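Local atomic coordinates of shikimate kinase (Bacteroides thetaiotaomicron, PDB entry 3VAA), a protein that probably catalyses the magnesium-dependent transfer of a phosphate from ATP to the 3-hydroxyl group of shikimate, the fifth of seven steps to chorismate. Residues V130-L135 with D155-A160. Residues are numbered along the deposited sequence; the frame is centred on the assembly and turned at random.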
# COMPACT_ATOMS: atom_id res chain seq x y z
N VAL A 130 10.29 12.05 -4.35
CA VAL A 130 9.58 12.10 -3.08
C VAL A 130 9.78 10.80 -2.34
O VAL A 130 9.99 10.83 -1.13
CB VAL A 130 8.08 12.42 -3.26
CG1 VAL A 130 7.37 12.31 -1.91
CG2 VAL A 130 7.90 13.82 -3.89
N LEU A 131 9.72 9.66 -3.04
CA LEU A 131 9.99 8.37 -2.39
C LEU A 131 11.41 8.35 -1.80
O LEU A 131 11.64 7.87 -0.68
CB LEU A 131 9.80 7.20 -3.37
CG LEU A 131 8.36 6.92 -3.77
CD1 LEU A 131 8.33 5.80 -4.79
CD2 LEU A 131 7.50 6.56 -2.53
N PHE A 132 12.36 8.90 -2.58
CA PHE A 132 13.76 9.00 -2.18
C PHE A 132 13.88 9.76 -0.87
O PHE A 132 14.48 9.26 0.12
CB PHE A 132 14.57 9.66 -3.31
CG PHE A 132 16.04 9.88 -2.99
CD1 PHE A 132 16.96 8.84 -3.16
CD2 PHE A 132 16.50 11.11 -2.57
CE1 PHE A 132 18.31 9.02 -2.88
CE2 PHE A 132 17.86 11.31 -2.30
CZ PHE A 132 18.76 10.25 -2.45
N ARG A 133 13.31 10.95 -0.82
CA ARG A 133 13.36 11.74 0.43
C ARG A 133 12.73 10.99 1.60
O ARG A 133 13.34 10.85 2.67
CB ARG A 133 12.63 13.06 0.24
CG ARG A 133 12.78 14.02 1.41
CD ARG A 133 11.98 15.25 1.10
NE ARG A 133 10.56 14.94 1.12
CZ ARG A 133 9.65 15.45 0.29
NH1 ARG A 133 10.00 16.28 -0.68
NH2 ARG A 133 8.38 15.11 0.42
N ARG A 134 11.50 10.51 1.41
CA ARG A 134 10.79 9.83 2.49
C ARG A 134 11.52 8.59 3.00
O ARG A 134 11.59 8.37 4.20
CB ARG A 134 9.39 9.42 2.06
CG ARG A 134 8.46 10.59 1.80
CD ARG A 134 7.12 10.07 1.25
NE ARG A 134 6.15 11.14 1.07
CZ ARG A 134 4.95 10.98 0.50
NH1 ARG A 134 4.56 9.80 0.04
NH2 ARG A 134 4.16 12.03 0.38
N LEU A 135 12.05 7.79 2.09
CA LEU A 135 12.71 6.55 2.47
C LEU A 135 14.06 6.81 3.12
O LEU A 135 14.47 6.06 4.00
CB LEU A 135 12.79 5.58 1.28
CG LEU A 135 11.41 5.09 0.82
CD1 LEU A 135 11.47 4.33 -0.50
CD2 LEU A 135 10.72 4.21 1.88
N ASP A 155 18.49 4.64 -7.75
CA ASP A 155 18.38 3.59 -8.78
C ASP A 155 17.58 2.40 -8.25
O ASP A 155 16.80 1.79 -8.99
CB ASP A 155 19.76 3.08 -9.25
CG ASP A 155 20.56 4.12 -10.05
OD1 ASP A 155 19.95 5.07 -10.59
OD2 ASP A 155 21.80 3.98 -10.13
N PHE A 156 17.75 2.07 -6.97
CA PHE A 156 17.02 0.94 -6.37
C PHE A 156 15.50 1.15 -6.38
O PHE A 156 14.71 0.25 -6.77
CB PHE A 156 17.52 0.67 -4.95
CG PHE A 156 16.88 -0.52 -4.29
CD1 PHE A 156 15.73 -0.38 -3.52
CD2 PHE A 156 17.40 -1.79 -4.48
CE1 PHE A 156 15.13 -1.47 -2.93
CE2 PHE A 156 16.79 -2.89 -3.89
CZ PHE A 156 15.66 -2.72 -3.11
N ILE A 157 15.08 2.35 -5.98
CA ILE A 157 13.67 2.73 -5.98
C ILE A 157 13.10 2.73 -7.40
O ILE A 157 12.06 2.10 -7.68
CB ILE A 157 13.49 4.14 -5.37
CG1 ILE A 157 13.84 4.09 -3.88
CG2 ILE A 157 12.07 4.66 -5.57
CD1 ILE A 157 13.98 5.49 -3.22
N ILE A 158 13.80 3.41 -8.30
CA ILE A 158 13.34 3.50 -9.69
C ILE A 158 13.17 2.13 -10.31
O ILE A 158 12.15 1.88 -10.96
CB ILE A 158 14.29 4.38 -10.56
CG1 ILE A 158 14.17 5.85 -10.13
CG2 ILE A 158 13.95 4.24 -12.05
CD1 ILE A 158 15.21 6.80 -10.77
N GLN A 159 14.12 1.23 -10.09
CA GLN A 159 14.02 -0.12 -10.65
C GLN A 159 12.90 -0.92 -10.00
O GLN A 159 12.23 -1.71 -10.67
CB GLN A 159 15.36 -0.85 -10.50
CG GLN A 159 16.44 -0.23 -11.39
CD GLN A 159 17.87 -0.61 -10.98
OE1 GLN A 159 18.09 -1.53 -10.19
NE2 GLN A 159 18.84 0.12 -11.53
N ALA A 160 12.72 -0.75 -8.69
CA ALA A 160 11.65 -1.45 -8.00
C ALA A 160 10.29 -1.02 -8.57
O ALA A 160 9.41 -1.86 -8.80
CB ALA A 160 11.72 -1.18 -6.47
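Ile157 of helix 150-168 packs against Leu131, Phe132 and Leu135 on helix 128-137, and every contact between 130-135 and 155-160 is made through it. From CB the side chain forks. Ile157 CG2, the short branch, lies 4.0 Å from Leu131 CD1 and also touches Leu131 CB. The longer branch starts with Ile157 CG1, 4.1 Å from Leu135 CD1; it stands anti to Ile157's own carbonyl carbon (chi1 -67°) and continues extended, which carries CD1 across to the other helix. There Ile157 CD1 lies 3.7 Å from Phe132 CA, with Phe132 N little farther. Leu135 CD1 is 3.9 Å from Ile157 CD1. The Phe132 ring has this methyl at its edge, near the ring plane, and the Phe132 side chain also touches Leu153 and Met154. The axes of the two short helical segments approach to 10.1 Å, with 124° between their N-to-C directions. Leu135 also lies close to Gly35 and Arg142, predicted to bind ATP, so the contact joins two helices beside the probable nucleotide site. No hydrogen bond or salt bridge crosses between the segments: methyl and methylene groups pack on one another and on the Phe132 backbone, so association here probably rests on van der Waals contact and burial of apolar surface.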